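Manganese-containing pseudocatalase (Thermus thermophilus, PDB 2V8T) probably breaks down hydrogen peroxide to water and oxygen at a pair of manganese ions. Local coordinates at residues 157-160 against 161-165; 202-205 against 206-209; 241-244 against 245-248; 285-288 against 289-293. One frame throughout, in Å; residues are numbered along the deposited sequence.

Interaction 1. Residues 157-160 against 161-165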
loop_
_atom_site.group_PDB
_atom_site.type_symbol
_atom_site.label_atom_id
_atom_site.label_comp_id
_atom_site.label_asym_id
_atom_site.label_seq_id
_atom_site.Cartn_x
_atom_site.Cartn_y
_atom_site.Cartn_z
ATOM N N ALA A 157 -14.999 1.881 18.532
ATOM C CA ALA A 157 -14.726 1.003 17.387
ATOM C C ALA A 157 -13.742 -0.116 17.813
ATOM O O ALA A 157 -13.948 -1.294 17.515
ATOM C CB ALA A 157 -14.170 1.816 16.230
ATOM N N ALA A 158 -12.694 0.268 18.538
ATOM C CA ALA A 158 -11.739 -0.719 19.057
ATOM C C ALA A 158 -12.439 -1.712 19.974
ATOM O O ALA A 158 -12.164 -2.910 19.932
ATOM C CB ALA A 158 -10.603 -0.018 19.785
ATOM N N ARG A 159 -13.346 -1.229 20.819
ATOM C CA ARG A 159 -14.112 -2.107 21.698
ATOM C C ARG A 159 -14.913 -3.122 20.895
ATOM O O ARG A 159 -14.992 -4.301 21.231
ATOM C CB ARG A 159 -15.060 -1.294 22.573
ATOM C CG ARG A 159 -15.788 -2.142 23.597
ATOM C CD ARG A 159 -17.018 -1.500 24.096
ATOM N NE ARG A 159 -17.619 -2.264 25.188
ATOM C CZ ARG A 159 -18.907 -2.532 25.299
ATOM N NH1 ARG A 159 -19.782 -2.095 24.418
ATOM N NH2 ARG A 159 -19.337 -3.303 26.288
ATOM N N THR A 160 -15.550 -2.647 19.816
ATOM C CA THR A 160 -16.356 -3.503 18.971
ATOM C C THR A 160 -15.492 -4.642 18.387
ATOM O O THR A 160 -15.897 -5.805 18.359
ATOM C CB THR A 160 -17.028 -2.655 17.848
ATOM O OG1 THR A 160 -17.845 -1.678 18.467
ATOM C CG2 THR A 160 -17.883 -3.508 16.988
ATOM N N HIS A 161 -14.283 -4.298 17.908
ATOM C CA HIS A 161 -13.377 -5.319 17.404
ATOM C C HIS A 161 -12.978 -6.303 18.502
ATOM O O HIS A 161 -12.905 -7.511 18.270
ATOM C CB HIS A 161 -12.149 -4.719 16.738
ATOM C CG HIS A 161 -12.432 -4.084 15.417
ATOM N ND1 HIS A 161 -13.629 -3.602 14.950
ATOM C CD2 HIS A 161 -11.511 -3.943 14.452
ATOM C CE1 HIS A 161 -13.373 -3.142 13.680
ATOM N NE2 HIS A 161 -12.112 -3.402 13.397
ATOM N N LYS A 162 -12.680 -5.791 19.700
ATOM C CA LYS A 162 -12.323 -6.691 20.809
ATOM C C LYS A 162 -13.449 -7.666 21.115
ATOM O O LYS A 162 -13.200 -8.841 21.351
ATOM C CB LYS A 162 -11.864 -5.908 22.046
ATOM C CG LYS A 162 -10.529 -5.190 21.830
ATOM C CD LYS A 162 -9.723 -4.993 23.065
ATOM C CE LYS A 162 -8.389 -4.303 22.838
ATOM N NZ LYS A 162 -8.469 -2.889 22.317
ATOM N N LEU A 163 -14.691 -7.165 21.166
ATOM C CA LEU A 163 -15.842 -8.020 21.432
ATOM C C LEU A 163 -15.963 -9.124 20.364
ATOM O O LEU A 163 -16.236 -10.284 20.683
ATOM C CB LEU A 163 -17.126 -7.210 21.475
ATOM C CG LEU A 163 -17.295 -6.325 22.717
ATOM C CD1 LEU A 163 -18.375 -5.268 22.448
ATOM C CD2 LEU A 163 -17.664 -7.144 23.933
ATOM N N ARG A 164 -15.821 -8.739 19.099
ATOM C CA ARG A 164 -15.977 -9.740 18.032
ATOM C C ARG A 164 -14.872 -10.791 18.079
ATOM O O ARG A 164 -15.141 -11.978 17.935
ATOM C CB ARG A 164 -16.027 -9.038 16.674
ATOM C CG ARG A 164 -17.319 -8.243 16.507
ATOM C CD ARG A 164 -17.249 -7.284 15.316
ATOM N NE ARG A 164 -18.531 -6.602 15.168
ATOM C CZ ARG A 164 -18.774 -5.685 14.237
ATOM N NH1 ARG A 164 -17.810 -5.199 13.492
ATOM N NH2 ARG A 164 -20.004 -5.208 14.142
ATOM N N VAL A 165 -13.613 -10.376 18.333
ATOM C CA VAL A 165 -12.546 -11.357 18.442
ATOM C C VAL A 165 -12.789 -12.245 19.661
ATOM O O VAL A 165 -12.549 -13.464 19.624
ATOM C CB VAL A 165 -11.176 -10.670 18.484
ATOM C CG1 VAL A 165 -10.057 -11.664 18.806
ATOM C CG2 VAL A 165 -10.884 -10.005 17.131
HETATM O O HOH W 1 -9.232 -3.280 19.448
#
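The carbonyl oxygen A158 O is gripped twice: K162 N donates to it over 2.9 Å as part of the α-helical bonding, and a water donates at 3.0 Å. In the K162 conformer described here, that same water accepts from NZ, so the lysine chain, bent at its last torsion (chi4 63°), curls back over its own helix. NZ has a second partner in E36 OE2, a manganese ligand, which makes K162 a second-shell residue of the metal site.

One turn on, T160 and R164 lie side by side and point the same way. With CG2 anti to the backbone N, the T160 methyl sits 3.6 Å above the centre of the R164 guanidinium plane, while OG1 turns back to V156 O. The guanidinium itself salt-bridges E280 of the second subunit and reaches I117 O there and S141 O of the third. With an alanine in place of R164 the T160 methyl would lose the plate it lies on, and E280 of the second subunit would probably be left without this charged mate.

L163 repeats the theme more loosely, setting CD1 3.9 Å above the R159 guanidinium, whose NH2 bonds N215 OD1. All this is a buried part of helix 144-166: R159, K162 and L163 pack on helix 172-200, and H161, K162 and V165 on helix 28-31.

Interaction 2. Residues 202-205 against 206-209; sequences VEMT and KMLP
E203, the first residue of 202-205 to touch 206-209, is the centre of an inverse gamma turn, closed by a weak bond from M204 N to V202 O. From here on the chain, in the loop between helices 172-200 and 219-226, winds through overlapping β-turns, each closed by an N-H reaching back three residues.

E203 O takes the first of these bonds, from K206 N at 2.9 Å. The two side chains slant across each other: the extended glutamate brings E203 OE1 to 4.2 Å from K206 CD. The charged ends stay farther apart, with E203 OE1 4.9 Å from K206 NZ in the conformers described. Any attraction between them is therefore likely to be mild.

M204 comes next. Its carbonyl O accepts from M207 N at 3.0 Å, and the two methionine side chains run alongside each other, meeting methyl to methyl with CE to CE at 4.1 Å. M204 gets there by folding at chi2 and chi3, M207 by a bend at chi3 alone. Both then pack against M204 of the third subunit, so the pair is part of a hydrophobic subunit interface; M204 also rests on F152 and L196 of its own chain.

T205 ends the segment. With chi1 at 62°, OG1 stands between the backbone N and the carbonyl carbon, and it is hydrogen-bonded to E197 OE2 on helix 172-200. L208 N closes the last turn on T205 O from well above the carbonyl plane, 62° out of it, and L208 CB lies 3.4 Å from that oxygen.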
loop_
_atom_site.group_PDB
_atom_site.type_symbol
_atom_site.label_atom_id
_atom_site.label_comp_id
_atom_site.label_asym_id
_atom_site.label_seq_id
_atom_site.Cartn_x
_atom_site.Cartn_y
_atom_site.Cartn_z
ATOM N N VAL A 202 -22.111 18.638 25.395
ATOM C CA VAL A 202 -22.847 17.485 24.867
ATOM C C VAL A 202 -22.494 16.273 25.736
ATOM O O VAL A 202 -21.313 16.003 25.980
ATOM C CB VAL A 202 -22.465 17.234 23.409
ATOM C CG1 VAL A 202 -23.153 15.984 22.864
ATOM C CG2 VAL A 202 -22.813 18.485 22.548
ATOM N N GLU A 203 -23.535 15.572 26.171
ATOM C CA GLU A 203 -23.401 14.513 27.170
ATOM C C GLU A 203 -22.968 13.194 26.540
ATOM O O GLU A 203 -23.693 12.202 26.514
ATOM C CB GLU A 203 -24.721 14.332 27.926
ATOM C CG GLU A 203 -25.067 15.602 28.708
ATOM C CD GLU A 203 -26.354 15.474 29.502
ATOM O OE1 GLU A 203 -26.864 14.315 29.664
ATOM O OE2 GLU A 203 -26.816 16.555 29.957
ATOM N N MET A 204 -21.739 13.182 26.000
ATOM C CA MET A 204 -21.266 12.034 25.233
ATOM C C MET A 204 -21.302 10.750 25.991
ATOM O O MET A 204 -21.540 9.672 25.407
ATOM C CB MET A 204 -19.860 12.315 24.708
ATOM C CG MET A 204 -19.788 13.382 23.659
ATOM S SD MET A 204 -20.781 13.068 22.194
ATOM C CE MET A 204 -19.927 11.638 21.523
ATOM N N THR A 205 -21.030 10.751 27.314
ATOM C CA THR A 205 -21.034 9.499 28.035
ATOM C C THR A 205 -22.405 8.851 28.069
ATOM O O THR A 205 -22.487 7.623 28.305
ATOM C CB THR A 205 -20.493 9.634 29.470
ATOM O OG1 THR A 205 -21.296 10.513 30.236
ATOM C CG2 THR A 205 -19.021 10.048 29.491
ATOM N N LYS A 206 -23.485 9.598 27.841
ATOM C CA LYS A 206 -24.791 9.022 27.818
ATOM C C LYS A 206 -25.037 8.103 26.606
ATOM O O LYS A 206 -25.961 7.306 26.606
ATOM C CB LYS A 206 -25.863 10.140 27.799
ATOM C CG LYS A 206 -27.335 9.761 27.566
ATOM C CD LYS A 206 -28.232 10.974 27.582
ATOM C CE LYS A 206 -29.626 10.603 27.105
ATOM N NZ LYS A 206 -30.391 11.903 27.233
ATOM N N MET A 207 -24.178 8.201 25.605
ATOM C CA MET A 207 -24.248 7.307 24.455
ATOM C C MET A 207 -23.711 5.925 24.764
ATOM O O MET A 207 -23.951 4.984 24.025
ATOM C CB MET A 207 -23.306 7.924 23.212
ATOM C CG MET A 207 -23.842 7.540 21.881
ATOM S SD MET A 207 -22.879 8.277 20.658
ATOM C CE MET A 207 -23.570 9.902 20.678
ATOM N N LEU A 208 -22.921 5.791 25.830
ATOM C CA LEU A 208 -22.262 4.534 26.142
ATOM C C LEU A 208 -23.262 3.576 26.802
ATOM O O LEU A 208 -24.165 4.024 27.531
ATOM C CB LEU A 208 -21.068 4.777 27.065
ATOM C CG LEU A 208 -19.978 5.673 26.454
ATOM C CD1 LEU A 208 -18.927 6.071 27.493
ATOM C CD2 LEU A 208 -19.299 5.012 25.245
ATOM N N PRO A 209 -23.088 2.266 26.644
ATOM C CA PRO A 209 -22.029 1.624 25.852
ATOM C C PRO A 209 -22.414 1.578 24.346
ATOM O O PRO A 209 -23.583 1.554 23.973
ATOM C CB PRO A 209 -21.966 0.228 26.450
ATOM C CG PRO A 209 -23.409 -0.063 26.844
ATOM C CD PRO A 209 -23.904 1.268 27.362
#

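Interaction 3. Residues 241-244 against 245-248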
loop_
_atom_site.group_PDB
_atom_site.type_symbol
_atom_site.label_atom_id
_atom_site.label_comp_id
_atom_site.label_asym_id
_atom_site.label_seq_id
_atom_site.Cartn_x
_atom_site.Cartn_y
_atom_site.Cartn_z
ATOM N N TYR A 241 1.606 15.144 34.699
ATOM C CA TYR A 241 0.219 14.822 34.400
ATOM C C TYR A 241 -0.615 14.646 35.655
ATOM O O TYR A 241 -1.407 13.723 35.795
ATOM C CB TYR A 241 0.075 13.603 33.440
ATOM C CG TYR A 241 1.069 13.639 32.314
ATOM C CD1 TYR A 241 1.242 14.748 31.483
ATOM C CD2 TYR A 241 1.953 12.591 32.131
ATOM C CE1 TYR A 241 2.225 14.791 30.503
ATOM C CE2 TYR A 241 2.939 12.628 31.154
ATOM C CZ TYR A 241 3.087 13.747 30.347
ATOM O OH TYR A 241 4.082 13.737 29.388
ATOM N N ARG A 242 -0.443 15.608 36.571
ATOM C CA ARG A 242 -1.083 15.589 37.863
ATOM C C ARG A 242 -2.493 16.205 37.873
ATOM O O ARG A 242 -3.117 16.212 38.963
ATOM C CB ARG A 242 -0.204 16.216 38.911
ATOM C CG ARG A 242 1.038 15.335 39.236
ATOM C CD ARG A 242 1.835 15.935 40.337
ATOM N NE ARG A 242 2.913 15.056 40.802
ATOM C CZ ARG A 242 2.771 13.992 41.607
ATOM N NH1 ARG A 242 1.601 13.590 42.022
ATOM N NH2 ARG A 242 3.833 13.290 41.995
ATOM N N ASP A 243 -3.020 16.636 36.720
ATOM C CA ASP A 243 -4.344 17.279 36.668
ATOM C C ASP A 243 -5.390 16.380 36.014
ATOM O O ASP A 243 -6.424 16.877 35.592
ATOM C CB ASP A 243 -4.257 18.624 35.991
ATOM C CG ASP A 243 -3.374 19.594 36.731
ATOM O OD1 ASP A 243 -3.377 19.585 37.967
ATOM O OD2 ASP A 243 -2.674 20.411 36.067
ATOM N N LEU A 244 -5.155 15.070 35.989
ATOM C CA LEU A 244 -6.136 14.185 35.367
ATOM C C LEU A 244 -7.504 14.251 36.025
ATOM O O LEU A 244 -8.520 14.048 35.366
ATOM C CB LEU A 244 -5.627 12.738 35.376
ATOM C CG LEU A 244 -4.369 12.487 34.546
ATOM C CD1 LEU A 244 -3.780 11.140 34.886
ATOM C CD2 LEU A 244 -4.656 12.585 33.043
ATOM N N GLY A 245 -7.523 14.451 37.345
ATOM C CA GLY A 245 -8.798 14.454 38.087
ATOM C C GLY A 245 -9.661 15.637 37.793
ATOM O O GLY A 245 -10.806 15.648 38.232
ATOM N N LEU A 246 -9.196 16.621 37.045
ATOM C CA LEU A 246 -10.059 17.724 36.651
ATOM C C LEU A 246 -11.115 17.296 35.627
ATOM O O LEU A 246 -12.173 17.913 35.514
ATOM C CB LEU A 246 -9.247 18.900 36.124
ATOM C CG LEU A 246 -8.280 19.504 37.151
ATOM C CD1 LEU A 246 -7.524 20.673 36.490
ATOM C CD2 LEU A 246 -8.991 19.887 38.464
ATOM N N ILE A 247 -10.771 16.258 34.833
ATOM C CA ILE A 247 -11.683 15.664 33.857
ATOM C C ILE A 247 -12.162 14.314 34.347
ATOM O O ILE A 247 -13.342 13.963 34.199
ATOM C CB ILE A 247 -11.015 15.558 32.463
ATOM C CG1 ILE A 247 -10.662 16.929 31.912
ATOM C CG2 ILE A 247 -11.904 14.758 31.506
ATOM C CD1 ILE A 247 -9.703 16.872 30.711
ATOM N N TRP A 248 -11.232 13.480 34.850
ATOM C CA TRP A 248 -11.558 12.144 35.327
ATOM C C TRP A 248 -12.105 12.216 36.757
ATOM O O TRP A 248 -11.357 12.113 37.740
ATOM C CB TRP A 248 -10.360 11.196 35.225
ATOM C CG TRP A 248 -10.714 9.783 35.502
ATOM C CD1 TRP A 248 -10.331 9.034 36.583
ATOM C CD2 TRP A 248 -11.568 8.968 34.730
ATOM N NE1 TRP A 248 -10.868 7.780 36.502
ATOM C CE2 TRP A 248 -11.648 7.703 35.372
ATOM C CE3 TRP A 248 -12.327 9.169 33.546
ATOM C CZ2 TRP A 248 -12.450 6.683 34.903
ATOM C CZ3 TRP A 248 -13.152 8.146 33.106
ATOM C CH2 TRP A 248 -13.208 6.904 33.768
HETATM O O HOH W 2 -5.629 14.922 39.431
HETATM O O HOH W 3 -7.939 16.458 33.336
#
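D243 and L246 meet on one flank of this tight turn, the leucine methyl CD1 lying 3.9 Å from D243 CB, while L244 and W248 project into the protein. The backbone sets up this division. L246 N donates to D243 O at 3.1 Å, closing a β-turn that brings L246 round beside the aspartate. L244 O is then shared by two donors: I247 N comes in from above the carbonyl plane at 3.2 Å, and W248 N lies in that plane at 2.8 Å, with an N-H...O angle of 165°. The I247 bond spans three residues and the W248 bond four, so the two together hold the chain wound round L244 O. W248 carries its CG anti to the backbone N (chi1 -171°), which sends the indole away from the turn although CB still sits 3.4 Å from L244 O. A water bridges R242 O and G245 N, stitching the entry of the turn to its bend.

The polar end of D243 looks elsewhere: OD2 pairs with K57 NZ and with Y298 OH of the fourth subunit, and L246 packs on that same tyrosine. D243 N is bonded to D61, a predicted calcium ligand.

The turn lies in the loop between strands 232-235 and 260-263. L244 and W248 cover L233 and V261 of those two strands, and W248 and I247 also reach helix 172-200, while L244 and I247 touch helix 57-85.

Interaction 4. Residues 285-288 against 289-293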
loop_
_atom_site.group_PDB
_atom_site.type_symbol
_atom_site.label_atom_id
_atom_site.label_comp_id
_atom_site.label_asym_id
_atom_site.label_seq_id
_atom_site.Cartn_x
_atom_site.Cartn_y
_atom_site.Cartn_z
ATOM N N PHE A 285 18.871 -22.147 16.681
ATOM C CA PHE A 285 18.521 -23.549 16.439
ATOM C C PHE A 285 18.777 -24.408 17.675
ATOM O O PHE A 285 17.871 -25.089 18.158
ATOM C CB PHE A 285 19.277 -24.070 15.211
ATOM C CG PHE A 285 19.006 -25.491 14.872
ATOM C CD1 PHE A 285 17.697 -25.981 14.720
ATOM C CD2 PHE A 285 20.055 -26.348 14.639
ATOM C CE1 PHE A 285 17.460 -27.339 14.419
ATOM C CE2 PHE A 285 19.807 -27.669 14.272
ATOM C CZ PHE A 285 18.513 -28.161 14.180
ATOM N N HIS A 286 20.028 -24.391 18.147
ATOM C CA HIS A 286 20.488 -25.100 19.371
ATOM C C HIS A 286 21.094 -23.980 20.258
ATOM O O HIS A 286 22.246 -23.621 20.048
ATOM C CB HIS A 286 21.557 -26.143 19.010
ATOM C CG HIS A 286 20.988 -27.312 18.263
ATOM N ND1 HIS A 286 21.768 -28.188 17.552
ATOM C CD2 HIS A 286 19.700 -27.714 18.065
ATOM C CE1 HIS A 286 21.005 -29.126 17.009
ATOM N NE2 HIS A 286 19.737 -28.882 17.323
ATOM N N PRO A 287 20.322 -23.448 21.226
ATOM C CA PRO A 287 20.769 -22.241 21.922
ATOM C C PRO A 287 21.717 -22.458 23.092
ATOM O O PRO A 287 22.130 -21.492 23.722
ATOM C CB PRO A 287 19.453 -21.638 22.414
ATOM C CG PRO A 287 18.563 -22.847 22.641
ATOM C CD PRO A 287 18.903 -23.728 21.497
ATOM N N GLY A 288 22.099 -23.723 23.364
ATOM C CA GLY A 288 22.928 -23.945 24.544
ATOM C C GLY A 288 24.233 -23.172 24.540
ATOM O O GLY A 288 24.654 -22.694 25.602
ATOM N N GLU A 289 24.920 -23.083 23.403
ATOM C CA GLU A 289 26.163 -22.316 23.375
ATOM C C GLU A 289 25.938 -20.857 23.685
ATOM O O GLU A 289 26.742 -20.240 24.397
ATOM C CB GLU A 289 26.915 -22.506 22.041
ATOM C CG GLU A 289 28.023 -21.578 21.566
ATOM C CD GLU A 289 28.258 -21.711 20.032
ATOM O OE1 GLU A 289 28.423 -22.873 19.622
ATOM O OE2 GLU A 289 28.210 -20.669 19.307
ATOM N N LEU A 290 24.850 -20.269 23.166
ATOM C CA LEU A 290 24.591 -18.852 23.454
ATOM C C LEU A 290 24.238 -18.668 24.926
ATOM O O LEU A 290 24.651 -17.672 25.547
ATOM C CB LEU A 290 23.458 -18.275 22.583
ATOM C CG LEU A 290 23.731 -18.322 21.073
ATOM C CD1 LEU A 290 22.683 -17.448 20.353
ATOM C CD2 LEU A 290 25.163 -17.915 20.690
ATOM N N TYR A 291 23.514 -19.609 25.511
ATOM C CA TYR A 291 23.208 -19.532 26.949
ATOM C C TYR A 291 24.508 -19.549 27.763
ATOM O O TYR A 291 24.609 -18.869 28.784
ATOM C CB TYR A 291 22.283 -20.636 27.389
ATOM C CG TYR A 291 20.900 -20.645 26.773
ATOM C CD1 TYR A 291 20.331 -19.531 26.167
ATOM C CD2 TYR A 291 20.154 -21.809 26.811
ATOM C CE1 TYR A 291 19.068 -19.569 25.630
ATOM C CE2 TYR A 291 18.861 -21.863 26.290
ATOM C CZ TYR A 291 18.314 -20.725 25.696
ATOM O OH TYR A 291 17.058 -20.753 25.150
ATOM N N GLU A 292 25.476 -20.359 27.331
ATOM C CA GLU A 292 26.771 -20.392 28.011
ATOM C C GLU A 292 27.514 -19.095 27.885
ATOM O O GLU A 292 28.162 -18.625 28.823
ATOM C CB GLU A 292 27.561 -21.602 27.531
ATOM C CG GLU A 292 28.892 -21.784 28.167
ATOM C CD GLU A 292 28.876 -22.043 29.654
ATOM O OE1 GLU A 292 27.838 -22.370 30.257
ATOM O OE2 GLU A 292 29.987 -21.941 30.230
ATOM N N ILE A 293 27.483 -18.470 26.700
ATOM C CA ILE A 293 28.101 -17.156 26.494
ATOM C C ILE A 293 27.496 -16.170 27.496
ATOM O O ILE A 293 28.216 -15.386 28.134
ATOM C CB ILE A 293 27.970 -16.677 25.036
ATOM C CG1 ILE A 293 28.854 -17.533 24.144
ATOM C CG2 ILE A 293 28.245 -15.208 24.882
ATOM C CD1 ILE A 293 28.637 -17.284 22.658
HETATM O O HOH W 4 23.790 -21.655 20.834
HETATM O O HOH W 5 24.562 -24.934 21.032
#
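E289 N is tied to the preceding segment through a water, which it meets at 3.0 Å and which donates to H286 O. A second water works the same way one residue later, donating to H286 O and accepting from L290 N at 2.9 Å. Two waters thus serve N-H groups in the first turn of helix 288-299, and a single carbonyl oxygen, H286 O, receives a bond from each.

L290 adds little of its own across the contact beyond CB lying near P287 O; its side chain turns to L56 of the fourth subunit.

Y291 does most of the work. Its N donates to P287 O at 2.9 Å in the first α-helical bond across the contact. With CG anti to the carbonyl carbon (chi1 -63°), the ring folds back over the proline, and the two side chains run side by side. P287 CB stands 3.9 Å from the ring centroid, 25° off its normal, a CH-pi contact; P287 O lies over the same face, closer to the CG end. At the far end, OH bonds D92 O. A serine in place of Y291 would remove the ring lying against P287 CB and CG, and would probably open a gap there and leave D92 O without this partner.

E292 N continues the helix by bonding G288 O at 3.0 Å, and I293 N follows with E289 O.

The contact marks where the loop after strand 269-270 enters the C-terminal helix 288-299. P287 packs on L93 and H276, Y291 on P283, and I293 meets S198, on helix 172-200 of the fourth subunit.

In the fold
The four contacts follow one another in series along the chain; each is local, so none closes a long loop, and none crosses or encloses another. Interaction 1 lies within helix 144-166, beside the metal site. Interaction 2 comes in the loop after helix 172-200 and touches interaction 1 where P209 meets R159; both also face the third subunit. Interaction 3, in the connection between strands 232-235 and 260-263, approaches interaction 2 to about 7 Å between nearest atoms. Interaction 4 starts the C-terminal helix on the opposite side of the chain's centre, about 56 Å from interaction 2 between centres. Interactions 3 and 4, though far apart, both pack against the fourth subunit.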